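Local structure of putative lipoprotein (Bacteroides fragilis, 3QNK) at residues 37-46 with 444-455. The protein is an uncharacterised SusD-like lipoprotein that probably binds glycans at the outer membrane for uptake through a partner transporter. Sequence-based numbering, arbitrary orientation.
Sequences QLQENRSDNS and RIEFAFEEQRFY
Asp44 and Asn45 meet Arg444 and Arg453 where, in this SusD-family alpha-alpha superhelix, the loop following helix 17-29 packs against the turn linking helices 432-446 and 453-460. This, with Glu40, is the tightly bonded part. Both Asp44 oxygens use their syn lone pairs: OD1 accepts from Arg453 NE at 2.7 Å and OD2 from Arg453 NH2 at 3.0 Å, the planar groups nearly coplanar. Asp44 OD2 also lies over one face of the Arg444 guanidinium, toward its rim, an attraction of charges alone. The Arg444 arm, extended from CG to NE with CG anti to the backbone N (chi1 -178°), brings the guanidinium edge nearly coplanar with the Asn45 amide, so NE and NH2 both point at OD1. Asparagine suits this place because its amide also donates: ND2 gives one hydrogen to a water held by Arg444 O and the other to Glu40 OE2 at 3.0 Å. On the opposite face of the Glu40 carboxylate plane, OE2 receives Phe449 N at 2.9 Å, so the buried acid pins the type II turn 447-450. The partly exposed Glu451 marks the looser end, where Gln37 NE2, also bonded to Asp34 O, reaches Glu451 OE1 at 3.3 Å, well above the carboxylate plane. Back in the buried part, Gln39 NE2 sits over one Phe454 ring face, toward its rim, the amide tilted 32° from the ring, and donates almost straight (176°) to Tyr455 OH at 3.0 Å.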
ATOM      1  N   GLN B  37       6.692 -15.028   5.133  1.00 45.22           N
ATOM      2  CA  GLN B  37       8.149 -15.194   5.261  1.00 43.51           C
ATOM      3  C   GLN B  37       8.780 -15.396   3.893  1.00 45.71           C
ATOM      4  O   GLN B  37       9.431 -16.412   3.624  1.00 44.93           O
ATOM      5  CB  GLN B  37       8.469 -16.351   6.213  1.00 44.98           C
ATOM      6  CG  GLN B  37       8.208 -16.028   7.688  1.00 56.03           C
ATOM      7  CD  GLN B  37       9.246 -15.090   8.232  1.00 71.36           C
ATOM      8  OE1 GLN B  37      10.444 -15.439   8.337  1.00 65.09           O
ATOM      9  NE2 GLN B  37       8.806 -13.857   8.514  1.00 61.04           N
ATOM     10  N   LEU B  38       8.557 -14.412   3.016  1.00 41.69           N
ATOM     11  CA  LEU B  38       8.984 -14.483   1.645  1.00 40.77           C
ATOM     12  C   LEU B  38      10.488 -14.471   1.528  1.00 45.86           C
ATOM     13  O   LEU B  38      11.020 -15.293   0.782  1.00 48.52           O
ATOM     14  CB  LEU B  38       8.317 -13.406   0.802  1.00 41.19           C
ATOM     15  CG  LEU B  38       6.794 -13.603   0.569  1.00 46.49           C
ATOM     16  CD1 LEU B  38       6.299 -12.651  -0.470  1.00 47.16           C
ATOM     17  CD2 LEU B  38       6.455 -15.046   0.118  1.00 45.28           C
ATOM     18  N   GLN B  39      11.187 -13.666   2.316  1.00 40.61           N
ATOM     19  CA  GLN B  39      12.662 -13.645   2.334  1.00 38.91           C
ATOM     20  C   GLN B  39      13.253 -15.028   2.689  1.00 44.30           C
ATOM     21  O   GLN B  39      14.248 -15.409   2.075  1.00 43.84           O
ATOM     22  CB  GLN B  39      13.193 -12.579   3.314  1.00 39.31           C
ATOM     23  CG  GLN B  39      12.850 -11.156   2.900  1.00 35.99           C
ATOM     24  CD  GLN B  39      13.585 -10.730   1.666  1.00 45.26           C
ATOM     25  OE1 GLN B  39      13.403 -11.261   0.550  1.00 40.02           O
ATOM     26  NE2 GLN B  39      14.416  -9.739   1.855  1.00 32.26           N
ATOM     27  N   GLU B  40      12.631 -15.779   3.652  1.00 41.69           N
ATOM     28  CA  GLU B  40      13.087 -17.120   4.030  1.00 41.65           C
ATOM     29  C   GLU B  40      12.882 -18.105   2.873  1.00 46.68           C
ATOM     30  O   GLU B  40      13.717 -18.987   2.659  1.00 45.37           O
ATOM     31  CB  GLU B  40      12.372 -17.628   5.290  1.00 43.40           C
ATOM     32  CG  GLU B  40      13.128 -18.742   5.999  1.00 48.88           C
ATOM     33  CD  GLU B  40      14.306 -18.383   6.894  1.00 65.29           C
ATOM     34  OE1 GLU B  40      14.698 -17.192   6.972  1.00 69.23           O
ATOM     35  OE2 GLU B  40      14.850 -19.327   7.513  1.00 46.81           O
ATOM     36  N   ASN B  41      11.771 -17.923   2.111  1.00 42.64           N
ATOM     37  CA  ASN B  41      11.422 -18.720   0.948  1.00 40.53           C
ATOM     38  C   ASN B  41      12.283 -18.302  -0.249  1.00 45.27           C
ATOM     39  O   ASN B  41      12.153 -18.871  -1.352  1.00 45.82           O
ATOM     40  CB  ASN B  41       9.935 -18.549   0.653  1.00 38.62           C
ATOM     41  CG  ASN B  41       9.046 -19.289   1.591  1.00 46.05           C
ATOM     42  OD1 ASN B  41       9.098 -20.517   1.689  1.00 41.89           O
ATOM     43  ND2 ASN B  41       8.192 -18.560   2.294  1.00 43.58           N
ATOM     44  N   ARG B  42      13.136 -17.263  -0.043  1.00 41.70           N
ATOM     45  CA  ARG B  42      14.076 -16.790  -1.074  1.00 40.89           C
ATOM     46  C   ARG B  42      15.481 -17.145  -0.610  1.00 42.33           C
ATOM     47  O   ARG B  42      16.444 -16.535  -1.039  1.00 45.07           O
ATOM     48  CB  ARG B  42      13.888 -15.289  -1.430  1.00 39.51           C
ATOM     49  CG  ARG B  42      12.490 -15.057  -1.988  1.00 36.38           C
ATOM     50  CD  ARG B  42      12.246 -13.736  -2.626  1.00 29.95           C
ATOM     51  NE  ARG B  42      11.769 -12.756  -1.663  1.00 43.95           N
ATOM     52  CZ  ARG B  42      10.605 -12.106  -1.720  1.00 53.68           C
ATOM     53  NH1 ARG B  42       9.778 -12.296  -2.737  1.00 23.92           N
ATOM     54  NH2 ARG B  42      10.277 -11.240  -0.770  1.00 46.24           N
ATOM     55  N   SER B  43      15.582 -18.184   0.235  1.00 36.58           N
ATOM     56  CA  SER B  43      16.815 -18.698   0.837  1.00 37.10           C
ATOM     57  C   SER B  43      16.854 -20.231   0.771  1.00 44.08           C
ATOM     58  O   SER B  43      15.818 -20.882   0.605  1.00 42.22           O
ATOM     59  CB  SER B  43      16.944 -18.233   2.293  1.00 39.08           C
ATOM     60  OG  SER B  43      16.293 -19.119   3.183  1.00 41.75           O
ATOM     61  N   ASP B  44      18.041 -20.808   0.991  1.00 43.72           N
ATOM     62  CA  ASP B  44      18.240 -22.259   0.921  1.00 43.16           C
ATOM     63  C   ASP B  44      17.559 -23.027   2.090  1.00 48.72           C
ATOM     64  O   ASP B  44      17.644 -24.258   2.116  1.00 47.97           O
ATOM     65  CB  ASP B  44      19.735 -22.576   0.854  1.00 43.16           C
ATOM     66  CG  ASP B  44      20.562 -22.114   2.035  1.00 51.67           C
ATOM     67  OD1 ASP B  44      20.152 -21.119   2.705  1.00 53.70           O
ATOM     68  OD2 ASP B  44      21.649 -22.706   2.259  1.00 49.96           O
ATOM     69  N   ASN B  45      16.846 -22.316   3.013  1.00 44.74           N
ATOM     70  CA  ASN B  45      16.146 -22.962   4.129  1.00 44.19           C
ATOM     71  C   ASN B  45      14.752 -23.432   3.761  1.00 50.04           C
ATOM     72  O   ASN B  45      14.199 -24.297   4.455  1.00 50.67           O
ATOM     73  CB  ASN B  45      16.031 -22.027   5.326  1.00 41.06           C
ATOM     74  CG  ASN B  45      17.275 -21.956   6.151  1.00 48.64           C
ATOM     75  OD1 ASN B  45      18.278 -22.625   5.885  1.00 39.76           O
ATOM     76  ND2 ASN B  45      17.239 -21.128   7.159  1.00 37.75           N
ATOM     77  N   SER B  46      14.148 -22.831   2.705  1.00 45.25           N
ATOM     78  CA  SER B  46      12.774 -23.150   2.380  1.00 43.72           C
ATOM     79  C   SER B  46      12.449 -23.046   0.911  1.00 47.79           C
ATOM     80  O   SER B  46      12.958 -22.160   0.226  1.00 47.90           O
ATOM     81  CB  SER B  46      11.835 -22.217   3.155  1.00 43.38           C
ATOM     82  OG  SER B  46      10.463 -22.474   2.895  1.00 54.70           O
ATOM     83  N   ARG B 444      22.738 -20.694  11.450  1.00 43.68           N
ATOM     84  CA  ARG B 444      21.723 -21.152  10.536  1.00 42.28           C
ATOM     85  C   ARG B 444      20.685 -22.002  11.272  1.00 48.93           C
ATOM     86  O   ARG B 444      19.496 -21.798  11.065  1.00 52.30           O
ATOM     87  CB  ARG B 444      22.347 -21.918   9.360  1.00 38.59           C
ATOM     88  CG  ARG B 444      21.278 -22.358   8.376  1.00 42.85           C
ATOM     89  CD  ARG B 444      21.792 -23.333   7.379  1.00 47.49           C
ATOM     90  NE  ARG B 444      20.781 -23.585   6.361  1.00 55.89           N
ATOM     91  CZ  ARG B 444      20.977 -24.332   5.285  1.00 58.20           C
ATOM     92  NH1 ARG B 444      22.144 -24.927   5.087  1.00 40.57           N
ATOM     93  NH2 ARG B 444      20.003 -24.505   4.410  1.00 49.23           N
ATOM     94  N   ILE B 445      21.124 -22.932  12.125  1.00 44.13           N
ATOM     95  CA  ILE B 445      20.247 -23.827  12.861  1.00 44.07           C
ATOM     96  C   ILE B 445      19.505 -23.065  13.961  1.00 53.03           C
ATOM     97  O   ILE B 445      18.295 -23.261  14.161  1.00 56.48           O
ATOM     98  CB  ILE B 445      21.062 -25.006  13.428  1.00 46.97           C
ATOM     99  CG1 ILE B 445      21.714 -25.845  12.307  1.00 46.52           C
ATOM    100  CG2 ILE B 445      20.242 -25.876  14.383  1.00 47.93           C
ATOM    101  CD1 ILE B 445      20.726 -26.530  11.279  1.00 50.21           C
ATOM    102  N   GLU B 446      20.223 -22.189  14.665  1.00 49.12           N
ATOM    103  CA  GLU B 446      19.638 -21.422  15.745  1.00 48.56           C
ATOM    104  C   GLU B 446      18.529 -20.521  15.273  1.00 53.06           C
ATOM    105  O   GLU B 446      17.467 -20.435  15.915  1.00 55.13           O
ATOM    106  CB  GLU B 446      20.704 -20.571  16.459  1.00 49.72           C
ATOM    107  CG  GLU B 446      20.242 -20.009  17.807  1.00 51.06           C
ATOM    108  CD  GLU B 446      19.810 -21.049  18.827  1.00 54.91           C
ATOM    109  OE1 GLU B 446      20.201 -22.228  18.694  1.00 52.26           O
ATOM    110  OE2 GLU B 446      19.021 -20.702  19.726  1.00 53.99           O
ATOM    111  N   PHE B 447      18.796 -19.816  14.172  1.00 47.01           N
ATOM    112  CA  PHE B 447      17.870 -18.803  13.693  1.00 45.30           C
ATOM    113  C   PHE B 447      17.067 -19.221  12.457  1.00 47.60           C
ATOM    114  O   PHE B 447      16.500 -18.342  11.800  1.00 48.57           O
ATOM    115  CB  PHE B 447      18.616 -17.466  13.497  1.00 45.42           C
ATOM    116  CG  PHE B 447      18.913 -16.896  14.861  1.00 45.62           C
ATOM    117  CD1 PHE B 447      17.891 -16.366  15.648  1.00 47.21           C
ATOM    118  CD2 PHE B 447      20.189 -16.977  15.402  1.00 47.75           C
ATOM    119  CE1 PHE B 447      18.142 -15.930  16.945  1.00 49.73           C
ATOM    120  CE2 PHE B 447      20.448 -16.507  16.694  1.00 51.41           C
ATOM    121  CZ  PHE B 447      19.415 -16.017  17.469  1.00 50.10           C
ATOM    122  N   ALA B 448      16.906 -20.549  12.215  1.00 40.83           N
ATOM    123  CA  ALA B 448      16.110 -21.016  11.084  1.00 39.87           C
ATOM    124  C   ALA B 448      14.656 -20.534  11.246  1.00 45.84           C
ATOM    125  O   ALA B 448      14.126 -20.577  12.350  1.00 47.21           O
ATOM    126  CB  ALA B 448      16.174 -22.533  10.981  1.00 40.04           C
ATOM    127  N   PHE B 449      14.049 -20.005  10.179  1.00 42.01           N
ATOM    128  CA  PHE B 449      12.644 -19.539  10.113  1.00 41.22           C
ATOM    129  C   PHE B 449      12.416 -18.316  10.959  1.00 48.98           C
ATOM    130  O   PHE B 449      11.269 -18.008  11.304  1.00 50.77           O
ATOM    131  CB  PHE B 449      11.618 -20.652  10.433  1.00 41.83           C
ATOM    132  CG  PHE B 449      11.950 -21.864   9.608  1.00 42.27           C
ATOM    133  CD1 PHE B 449      11.914 -21.803   8.212  1.00 44.17           C
ATOM    134  CD2 PHE B 449      12.458 -23.020  10.209  1.00 42.14           C
ATOM    135  CE1 PHE B 449      12.322 -22.892   7.436  1.00 43.92           C
ATOM    136  CE2 PHE B 449      12.892 -24.093   9.434  1.00 44.29           C
ATOM    137  CZ  PHE B 449      12.791 -24.036   8.053  1.00 42.53           C
ATOM    138  N   GLU B 450      13.493 -17.568  11.230  1.00 45.53           N
ATOM    139  CA  GLU B 450      13.398 -16.332  12.010  1.00 45.37           C
ATOM    140  C   GLU B 450      13.814 -15.137  11.179  1.00 51.11           C
ATOM    141  O   GLU B 450      14.276 -14.153  11.733  1.00 51.34           O
ATOM    142  CB  GLU B 450      14.209 -16.428  13.289  1.00 46.08           C
ATOM    143  CG  GLU B 450      13.485 -17.230  14.352  1.00 50.33           C
ATOM    144  CD  GLU B 450      14.261 -17.275  15.647  1.00 60.99           C
ATOM    145  OE1 GLU B 450      14.030 -16.407  16.525  1.00 65.28           O
ATOM    146  OE2 GLU B 450      15.164 -18.134  15.743  1.00 47.24           O
ATOM    147  N   GLU B 451      13.619 -15.222   9.852  1.00 49.51           N
ATOM    148  CA  GLU B 451      13.871 -14.163   8.870  1.00 50.76           C
ATOM    149  C   GLU B 451      15.332 -13.654   8.893  1.00 57.09           C
ATOM    150  O   GLU B 451      15.564 -12.451   8.707  1.00 60.38           O
ATOM    151  CB  GLU B 451      12.871 -12.987   9.053  1.00 52.55           C
ATOM    152  CG  GLU B 451      12.383 -12.427   7.725  1.00 68.94           C
ATOM    153  CD  GLU B 451      11.492 -11.192   7.727  1.00 97.44           C
ATOM    154  OE1 GLU B 451      10.588 -11.089   8.602  1.00 71.22           O
ATOM    155  OE2 GLU B 451      11.660 -10.363   6.794  1.00 87.41           O
ATOM    156  N   GLN B 452      16.320 -14.560   9.046  1.00 51.08           N
ATOM    157  CA  GLN B 452      17.723 -14.121   9.057  1.00 49.82           C
ATOM    158  C   GLN B 452      18.564 -14.716   7.944  1.00 51.32           C
ATOM    159  O   GLN B 452      19.468 -14.059   7.466  1.00 50.89           O
ATOM    160  CB  GLN B 452      18.375 -14.473  10.400  1.00 51.96           C
ATOM    161  CG  GLN B 452      18.042 -13.538  11.548  1.00 54.31           C
ATOM    162  CD  GLN B 452      19.251 -13.236  12.378  1.00 80.32           C
ATOM    163  OE1 GLN B 452      20.355 -12.891  11.877  1.00 80.75           O
ATOM    164  NE2 GLN B 452      19.024 -13.256  13.668  1.00 64.90           N
ATOM    165  N   ARG B 453      18.279 -15.955   7.534  1.00 48.65           N
ATOM    166  CA  ARG B 453      19.052 -16.693   6.544  1.00 47.21           C
ATOM    167  C   ARG B 453      19.323 -15.894   5.282  1.00 53.87           C
ATOM    168  O   ARG B 453      20.445 -15.917   4.760  1.00 57.22           O
ATOM    169  CB  ARG B 453      18.351 -18.014   6.185  1.00 45.77           C
ATOM    170  CG  ARG B 453      19.149 -18.940   5.264  1.00 47.30           C
ATOM    171  CD  ARG B 453      20.514 -19.202   5.834  1.00 43.55           C
ATOM    172  NE  ARG B 453      21.276 -20.079   4.971  1.00 36.30           N
ATOM    173  CZ  ARG B 453      22.489 -20.513   5.255  1.00 50.19           C
ATOM    174  NH1 ARG B 453      23.093 -20.134   6.376  1.00 47.99           N
ATOM    175  NH2 ARG B 453      23.106 -21.343   4.433  1.00 36.40           N
ATOM    176  N   PHE B 454      18.315 -15.202   4.785  1.00 46.55           N
ATOM    177  CA  PHE B 454      18.432 -14.468   3.547  1.00 43.19           C
ATOM    178  C   PHE B 454      19.507 -13.375   3.698  1.00 49.88           C
ATOM    179  O   PHE B 454      20.315 -13.186   2.798  1.00 52.01           O
ATOM    180  CB  PHE B 454      17.040 -13.904   3.186  1.00 43.74           C
ATOM    181  CG  PHE B 454      17.029 -12.963   2.018  1.00 42.80           C
ATOM    182  CD1 PHE B 454      17.488 -11.648   2.157  1.00 43.43           C
ATOM    183  CD2 PHE B 454      16.611 -13.393   0.774  1.00 41.76           C
ATOM    184  CE1 PHE B 454      17.531 -10.802   1.066  1.00 43.16           C
ATOM    185  CE2 PHE B 454      16.718 -12.565  -0.335  1.00 43.82           C
ATOM    186  CZ  PHE B 454      17.173 -11.281  -0.186  1.00 42.27           C
ATOM    187  N   TYR B 455      19.531 -12.674   4.837  1.00 45.38           N
ATOM    188  CA  TYR B 455      20.488 -11.601   5.114  1.00 43.64           C
ATOM    189  C   TYR B 455      21.835 -12.163   5.541  1.00 48.17           C
ATOM    190  O   TYR B 455      22.853 -11.514   5.314  1.00 49.29           O
ATOM    191  CB  TYR B 455      19.913 -10.638   6.153  1.00 43.21           C
ATOM    192  CG  TYR B 455      18.561 -10.096   5.741  1.00 42.42           C
ATOM    193  CD1 TYR B 455      18.446  -9.130   4.734  1.00 42.54           C
ATOM    194  CD2 TYR B 455      17.395 -10.557   6.345  1.00 44.11           C
ATOM    195  CE1 TYR B 455      17.197  -8.664   4.318  1.00 41.51           C
ATOM    196  CE2 TYR B 455      16.142 -10.085   5.955  1.00 45.90           C
ATOM    197  CZ  TYR B 455      16.048  -9.142   4.939  1.00 49.62           C
ATOM    198  OH  TYR B 455      14.806  -8.680   4.606  1.00 43.43           O
TER
HETATM  199  O   HOH W   1      18.761 -20.102   9.202  1.00 42.98           O